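PDB 6IY4: LupI from Flavobacterium sp. YS-80-122, which probably inhibits metalloendopeptidases as a small protease inhibitor of the Inh family, likely acting in the periplasm. Local coordinates for residues P47-P52 / L58-D63; T23-L26 / F32-Q35; E71-E74 / Y78-S81. One frame throughout, in Å; residues are numbered along the deposited sequence.

Interaction 1. Residues P47-P52 / L58-D63; sequences PTTWSP and LLIGKD
Thr48 and Thr49 both present their amide N to one carbonyl, which makes this end of the hairpin a classic beta bulge: Thr48 N lies 2.8 Å from Ile60 O. Thr49 N lies 3.1 Å from Ile60 O. The shared carbonyl is gripped by two donors; the Thr49 bond is nearly straight (177° at the hydrogen). Beyond it the ladder is regular and antiparallel, Ile60 N returning a bond to Thr49 O, and Ser51 and Leu58 bonding mutually.

On the Thr49 side of the sheet, its OG1 lies 3.5 Å from Ile60 CB, while Ile60 CD1 reaches Ser51 CB. Both threonines hold OG1 between backbone N and carbonyl carbon (chi1 59° and 65°), turning the hydroxyls to one water, 2.8 Å from Thr48 OG1 and 2.7 Å from Thr49 OG1. That water donates to Gly61 O, tying the two threonines to the backbone just after Ile60.

On the other side Leu59 CB packs against Pro47 CB at 3.9 Å, the two side chains pointing the same way. Trp50 leads off this strand pair: its NE1 bonds to Thr31 O, and its ring meets Phe32 and helix 3-6. Strand 66-74 flanks strand 56-60 on its other edge, with Leu59 touching Leu70.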
loop_
_atom_site.group_PDB
_atom_site.type_symbol
_atom_site.label_atom_id
_atom_site.label_comp_id
_atom_site.label_asym_id
_atom_site.label_seq_id
_atom_site.Cartn_x
_atom_site.Cartn_y
_atom_site.Cartn_z
ATOM N N PRO A 47 -1.511 6.756 5.012
ATOM C CA PRO A 47 -0.671 5.854 5.781
ATOM C C PRO A 47 0.683 6.445 6.182
ATOM O O PRO A 47 1.253 7.220 5.371
ATOM C CB PRO A 47 -0.382 4.707 4.792
ATOM C CG PRO A 47 -1.276 4.919 3.621
ATOM C CD PRO A 47 -1.602 6.388 3.588
ATOM N N THR A 48 1.130 6.163 7.399
ATOM C CA THR A 48 2.472 6.576 7.882
ATOM C C THR A 48 3.328 5.347 8.142
ATOM O O THR A 48 4.566 5.499 8.147
ATOM C CB THR A 48 2.379 7.468 9.130
ATOM O OG1 THR A 48 1.698 6.758 10.165
ATOM C CG2 THR A 48 1.662 8.767 8.836
ATOM N N THR A 49 2.744 4.173 8.420
ATOM C CA THR A 49 3.516 2.944 8.602
ATOM C C THR A 49 2.792 1.778 7.933
ATOM O O THR A 49 1.694 1.951 7.403
ATOM C CB THR A 49 3.815 2.619 10.056
ATOM O OG1 THR A 49 2.596 2.336 10.757
ATOM C CG2 THR A 49 4.526 3.762 10.751
ATOM N N TRP A 50 3.481 0.658 7.875
ATOM C CA TRP A 50 2.911 -0.561 7.275
ATOM C C TRP A 50 3.342 -1.768 8.078
ATOM O O TRP A 50 4.357 -1.735 8.740
ATOM C CB TRP A 50 3.282 -0.656 5.793
ATOM C CG TRP A 50 4.753 -0.638 5.519
ATOM C CD1 TRP A 50 5.551 0.439 5.270
ATOM C CD2 TRP A 50 5.596 -1.802 5.400
ATOM N NE1 TRP A 50 6.827 0.029 5.039
ATOM C CE2 TRP A 50 6.890 -1.341 5.097
ATOM C CE3 TRP A 50 5.395 -3.181 5.545
ATOM C CZ2 TRP A 50 7.969 -2.207 4.917
ATOM C CZ3 TRP A 50 6.456 -4.047 5.336
ATOM C CH2 TRP A 50 7.734 -3.566 5.044
ATOM N N SER A 51 2.600 -2.861 7.918
ATOM C CA SER A 51 2.924 -4.118 8.609
ATOM C C SER A 51 2.426 -5.284 7.793
ATOM O O SER A 51 1.252 -5.353 7.446
ATOM C CB SER A 51 2.315 -4.140 9.978
ATOM O OG SER A 51 2.816 -5.246 10.707
ATOM N N PRO A 52 3.290 -6.262 7.501
ATOM C CA PRO A 52 2.853 -7.427 6.747
ATOM C C PRO A 52 2.020 -8.331 7.649
ATOM O O PRO A 52 2.192 -8.302 8.858
ATOM C CB PRO A 52 4.143 -8.135 6.325
ATOM C CG PRO A 52 5.253 -7.445 7.044
ATOM C CD PRO A 52 4.708 -6.302 7.860
ATOM N N LEU A 58 -0.975 -4.441 5.954
ATOM C CA LEU A 58 -1.719 -3.328 6.583
ATOM C C LEU A 58 -0.980 -2.037 6.317
ATOM O O LEU A 58 0.202 -1.996 6.601
ATOM C CB LEU A 58 -1.806 -3.515 8.090
ATOM C CG LEU A 58 -2.810 -4.542 8.565
ATOM C CD1 LEU A 58 -2.531 -4.848 10.017
ATOM C CD2 LEU A 58 -4.249 -4.063 8.416
ATOM N N LEU A 59 -1.686 -1.072 5.782
ATOM C CA LEU A 59 -1.243 0.329 5.750
ATOM C C LEU A 59 -1.910 0.996 6.947
ATOM O O LEU A 59 -3.124 0.814 7.129
ATOM C CB LEU A 59 -1.674 0.993 4.453
ATOM C CG LEU A 59 -1.306 0.280 3.149
ATOM C CD1 LEU A 59 -1.706 1.142 1.977
ATOM C CD2 LEU A 59 0.177 -0.066 3.116
ATOM N N ILE A 60 -1.127 1.717 7.738
ATOM C CA ILE A 60 -1.579 2.189 9.069
ATOM C C ILE A 60 -1.421 3.701 9.116
ATOM O O ILE A 60 -0.373 4.176 8.720
ATOM C CB ILE A 60 -0.774 1.459 10.137
ATOM C CG1 ILE A 60 -0.975 -0.058 10.001
ATOM C CG2 ILE A 60 -1.199 1.916 11.521
ATOM C CD1 ILE A 60 -0.067 -0.890 10.892
ATOM N N GLY A 61 -2.408 4.388 9.681
ATOM C CA GLY A 61 -2.392 5.854 9.762
ATOM C C GLY A 61 -1.640 6.328 10.981
ATOM O O GLY A 61 -1.108 5.529 11.772
ATOM N N LYS A 62 -1.564 7.649 11.148
ATOM C CA LYS A 62 -0.660 8.224 12.162
ATOM C C LYS A 62 -1.109 7.833 13.575
ATOM O O LYS A 62 -0.248 7.779 14.474
ATOM C CB LYS A 62 -0.592 9.753 12.046
ATOM C CG LYS A 62 0.510 10.371 12.893
ATOM C CD LYS A 62 0.634 11.882 12.787
ATOM C CE LYS A 62 0.758 12.380 11.361
ATOM N NZ LYS A 62 1.602 13.598 11.290
ATOM N N ASP A 63 -2.385 7.530 13.760
ATOM C CA ASP A 63 -2.961 7.267 15.101
ATOM C C ASP A 63 -2.958 5.783 15.367
ATOM O O ASP A 63 -3.416 5.365 16.441
ATOM C CB ASP A 63 -4.375 7.817 15.149
ATOM C CG ASP A 63 -5.319 7.058 14.248
ATOM O OD1 ASP A 63 -4.851 6.512 13.222
ATOM O OD2 ASP A 63 -6.512 7.020 14.585
HETATM O O HOH W 1 1.411 4.523 11.895
#

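Interaction 2. Residues T23-L26 / F32-Q35; sequences TVTL and FSAQ. Unlike the reference sequence in segment 23-26: Leu26 (reference Ser).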
loop_
_atom_site.group_PDB
_atom_site.type_symbol
_atom_site.label_atom_id
_atom_site.label_comp_id
_atom_site.label_asym_id
_atom_site.label_seq_id
_atom_site.Cartn_x
_atom_site.Cartn_y
_atom_site.Cartn_z
ATOM N N THR A 23 4.816 5.656 -7.522
ATOM C CA THR A 23 5.877 4.763 -7.011
ATOM C C THR A 23 6.256 5.261 -5.622
ATOM O O THR A 23 6.645 6.475 -5.492
ATOM C CB THR A 23 7.060 4.708 -7.977
ATOM O OG1 THR A 23 6.540 4.311 -9.246
ATOM C CG2 THR A 23 8.132 3.745 -7.506
ATOM N N VAL A 24 6.291 4.364 -4.631
ATOM C CA VAL A 24 6.541 4.667 -3.206
ATOM C C VAL A 24 7.556 3.640 -2.723
ATOM O O VAL A 24 7.373 2.475 -3.021
ATOM C CB VAL A 24 5.262 4.584 -2.370
ATOM C CG1 VAL A 24 5.535 4.879 -0.898
ATOM C CG2 VAL A 24 4.184 5.493 -2.919
ATOM N N THR A 25 8.538 4.066 -1.955
ATOM C CA THR A 25 9.405 3.121 -1.236
ATOM C C THR A 25 8.786 2.744 0.113
ATOM O O THR A 25 8.452 3.648 0.911
ATOM C CB THR A 25 10.791 3.699 -0.977
ATOM O OG1 THR A 25 11.338 4.118 -2.219
ATOM C CG2 THR A 25 11.671 2.659 -0.342
ATOM N N LEU A 26 8.660 1.441 0.344
ATOM C CA LEU A 26 8.361 0.848 1.664
ATOM C C LEU A 26 9.711 0.582 2.303
ATOM O O LEU A 26 10.440 -0.270 1.822
ATOM C CB LEU A 26 7.505 -0.407 1.548
ATOM C CG LEU A 26 6.002 -0.176 1.518
ATOM C CD1 LEU A 26 5.565 0.610 0.269
ATOM C CD2 LEU A 26 5.283 -1.514 1.596
ATOM N N PHE A 32 7.420 4.904 4.960
ATOM C CA PHE A 32 7.366 5.140 3.512
ATOM C C PHE A 32 8.217 6.328 3.116
ATOM O O PHE A 32 8.400 7.204 3.917
ATOM C CB PHE A 32 5.963 5.517 3.071
ATOM C CG PHE A 32 4.887 4.535 3.460
ATOM C CD1 PHE A 32 4.601 3.435 2.670
ATOM C CD2 PHE A 32 4.133 4.758 4.608
ATOM C CE1 PHE A 32 3.573 2.582 3.026
ATOM C CE2 PHE A 32 3.105 3.894 4.959
ATOM C CZ PHE A 32 2.812 2.822 4.148
ATOM N N SER A 33 8.673 6.345 1.884
ATOM C CA SER A 33 9.214 7.580 1.294
ATOM C C SER A 33 8.088 8.627 1.194
ATOM O O SER A 33 6.897 8.306 1.315
ATOM C CB SER A 33 9.865 7.268 -0.022
ATOM O OG SER A 33 8.903 6.890 -0.985
ATOM N N ALA A 34 8.477 9.897 1.044
ATOM C CA ALA A 34 7.553 11.051 1.057
ATOM C C ALA A 34 6.474 10.930 -0.023
ATOM O O ALA A 34 5.379 11.528 0.167
ATOM C CB ALA A 34 8.365 12.311 0.865
ATOM N N GLN A 35 6.772 10.183 -1.089
ATOM C CA GLN A 35 5.910 9.959 -2.269
ATOM C C GLN A 35 4.580 9.342 -1.816
ATOM O O GLN A 35 3.595 9.478 -2.589
ATOM C CB GLN A 35 6.607 9.073 -3.297
ATOM C CG GLN A 35 7.635 9.810 -4.142
ATOM C CD GLN A 35 8.935 10.058 -3.432
ATOM O OE1 GLN A 35 9.242 9.416 -2.439
ATOM N NE2 GLN A 35 9.737 10.963 -3.980
#
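Ser33 carries OG between its backbone N and carbonyl carbon (chi1 69°), a turn that aims the hydroxyl at Thr25 N across the contact, while Phe32 keeps CG anti to its carbonyl carbon (chi1 -55°) and brings its ring to Val24 and Leu26. A loop pairs here with strand 22-26, an outermost strand of the antiparallel sheet, through a single backbone bridge, Leu26 with Phe32, and then enters a 3-10 segment at Ala34.

Thr25 is held at both backbone polar atoms. Its O accepts from Ser33 N at 2.9 Å, the donor lying in the carbonyl plane, and its N donates to Ser33 OG at 3.0 Å with 160° at the hydrogen. The side-chain oxygen thus takes the place that a backbone carbonyl would fill in a continued ladder. Its own proton goes to Gln35 OE1, so the hydroxyl is oriented from both ends. Replacing Ser33 by an alanine would probably leave Thr25 N without its acceptor here and the Gln35 amide without the hydroxyl that fixes its rotation.

On the apolar side of the contact, Val24 CG1 meets Phe32 CD1 obliquely at 4.0 Å. Leu26, a serine in the reference sequence, lies alongside Phe32. The far part of the ring continues to Trp50 of strand 49-53 and to Pro47 just before it, while Val24 also touches Phe12 of strand 8-14. At the ring edge, near its plane, Leu26 CD1 stands 3.8 Å from Phe32 CD1.

Interaction 3. Residues E71-E74 / Y78-S81; sequences ELRE and YEGS
Arg73 and Glu79 meet on one face of a beta hairpin whose strands, 66-74 and 77-82, are adjacent in the antiparallel sheet; their short segments run at 139° to each other. The register is set by Glu71 and Glu79, a hydrogen-bonded pair: Glu71 N donates to Glu79 O at 2.8 Å, from above the carbonyl plane rather than along a lone pair, and Glu79 N bonds back to Glu71 O at 2.9 Å.

From its CB, which points toward the opposite strand, the Arg73 chain can be followed outward. CG comes next and lies against the Glu79 carboxylate carbon, 3.6 Å from Glu79 CD. A bend at chi2 (-105°) then places Arg73 CD in the tightest approach, 3.0 Å from Glu79 OE1, so the aliphatic part of the arginine, and not its charge, is what touches the acid. At chi3 the chain bends again: NE leaves the acid, staying beyond salt-bridge range of that oxygen, and the guanidinium turns back toward Glu71, whose CB lies in plane at its edge. There Arg73 NH1 forms a salt bridge with Glu71 OE1 at 3.3 Å. The guanidinium and Glu79 carboxylate planes stand 51° apart. Glu79 has its ionic partner elsewhere: OE2 pairs with Arg77 NE. The positive charge of Arg73, near both Glu71 and Glu79, would probably offset part of their mutual repulsion.

The other face belongs to Leu72 and Tyr78, a non-hydrogen-bonded pair. Tyr78 CD2 lies 3.6 Å from Leu72 CA, and the buried ring goes on to meet Trp10 of strand 8-14 and Met90 of strand 86-92. Over one ring face, in a CH-pi contact offset toward the rim, Leu72 CD1 stands 4.1 Å from the Tyr78 ring centroid.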
loop_
_atom_site.group_PDB
_atom_site.type_symbol
_atom_site.label_atom_id
_atom_site.label_comp_id
_atom_site.label_asym_id
_atom_site.label_seq_id
_atom_site.Cartn_x
_atom_site.Cartn_y
_atom_site.Cartn_z
ATOM N N GLU A 71 -4.920 -7.704 0.311
ATOM C CA GLU A 71 -4.654 -9.157 0.198
ATOM C C GLU A 71 -3.457 -9.381 -0.725
ATOM O O GLU A 71 -3.375 -8.770 -1.782
ATOM C CB GLU A 71 -5.940 -9.790 -0.318
ATOM C CG GLU A 71 -5.948 -11.282 -0.458
ATOM C CD GLU A 71 -7.353 -11.786 -0.785
ATOM O OE1 GLU A 71 -8.207 -10.964 -1.237
ATOM O OE2 GLU A 71 -7.605 -12.998 -0.561
ATOM N N LEU A 72 -2.619 -10.342 -0.372
ATOM C CA LEU A 72 -1.521 -10.843 -1.216
ATOM C C LEU A 72 -2.150 -11.634 -2.341
ATOM O O LEU A 72 -2.983 -12.540 -2.026
ATOM C CB LEU A 72 -0.632 -11.728 -0.353
ATOM C CG LEU A 72 0.603 -12.290 -1.029
ATOM C CD1 LEU A 72 1.466 -11.231 -1.657
ATOM C CD2 LEU A 72 1.367 -13.096 0.007
ATOM N N ARG A 73 -1.828 -11.296 -3.588
ATOM C CA ARG A 73 -2.450 -11.999 -4.742
ATOM C C ARG A 73 -1.467 -13.003 -5.335
ATOM O O ARG A 73 -1.874 -14.084 -5.710
ATOM C CB ARG A 73 -2.993 -10.993 -5.753
ATOM C CG ARG A 73 -4.147 -10.162 -5.210
ATOM C CD ARG A 73 -5.547 -10.507 -5.717
ATOM N NE ARG A 73 -5.781 -11.930 -5.774
ATOM C CZ ARG A 73 -6.067 -12.689 -4.731
ATOM N NH1 ARG A 73 -6.188 -12.146 -3.533
ATOM N NH2 ARG A 73 -6.226 -13.994 -4.886
ATOM N N GLU A 74 -0.214 -12.648 -5.410
ATOM C CA GLU A 74 0.853 -13.400 -6.100
ATOM C C GLU A 74 2.114 -12.625 -5.794
ATOM O O GLU A 74 2.017 -11.504 -5.259
ATOM C CB GLU A 74 0.700 -13.437 -7.612
ATOM C CG GLU A 74 0.887 -12.065 -8.187
ATOM C CD GLU A 74 0.694 -11.919 -9.670
ATOM O OE1 GLU A 74 -0.144 -11.082 -10.071
ATOM O OE2 GLU A 74 1.422 -12.611 -10.410
ATOM N N TYR A 78 -0.219 -6.882 -4.191
ATOM C CA TYR A 78 -1.343 -6.838 -3.229
ATOM C C TYR A 78 -2.493 -6.057 -3.842
ATOM O O TYR A 78 -2.272 -5.176 -4.657
ATOM C CB TYR A 78 -0.939 -6.151 -1.933
ATOM C CG TYR A 78 0.155 -6.789 -1.137
ATOM C CD1 TYR A 78 1.459 -6.406 -1.327
ATOM C CD2 TYR A 78 -0.131 -7.707 -0.157
ATOM C CE1 TYR A 78 2.479 -6.940 -0.557
ATOM C CE2 TYR A 78 0.870 -8.275 0.593
ATOM C CZ TYR A 78 2.183 -7.888 0.391
ATOM O OH TYR A 78 3.222 -8.412 1.097
ATOM N N GLU A 79 -3.726 -6.392 -3.435
ATOM C CA GLU A 79 -4.941 -5.664 -3.857
ATOM C C GLU A 79 -5.856 -5.426 -2.658
ATOM O O GLU A 79 -6.052 -6.362 -1.893
ATOM C CB GLU A 79 -5.689 -6.471 -4.909
ATOM C CG GLU A 79 -4.942 -6.550 -6.202
ATOM C CD GLU A 79 -5.609 -7.482 -7.185
ATOM O OE1 GLU A 79 -6.700 -7.994 -6.849
ATOM O OE2 GLU A 79 -5.003 -7.766 -8.228
ATOM N N GLY A 80 -6.336 -4.200 -2.483
ATOM C CA GLY A 80 -7.186 -3.874 -1.343
ATOM C C GLY A 80 -8.450 -3.193 -1.798
ATOM O O GLY A 80 -8.416 -2.368 -2.733
ATOM N N SER A 81 -9.554 -3.563 -1.153
ATOM C CA SER A 81 -10.909 -3.060 -1.451
ATOM C C SER A 81 -11.048 -1.719 -0.772
ATOM O O SER A 81 -11.067 -1.697 0.460
ATOM C CB SER A 81 -11.960 -3.985 -0.950
ATOM O OG SER A 81 -11.913 -5.231 -1.637
#

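In the fold
All three contacts reach one antiparallel sheet and follow each other along the chain without overlap. Interactions 1 and 2 have centres about 12 Å apart and touch directly: Phe32 CE2 lies 3.4 Å from Thr49 O, and Trp50 NE1 lies 3.6 Å from Leu26 CB. The 32-35 loop thus packs between the sheet's two outermost strands, 22-26 and 49-53, consistent with closure of a beta barrel. Interaction 3 stands apart, its centre about 16 Å from that of interaction 1 and about 18 Å from that of interaction 2, across the chain's centre from the latter. Neighbouring strands 56-60 and 66-74 connect interactions 1 and 3 through the sheet.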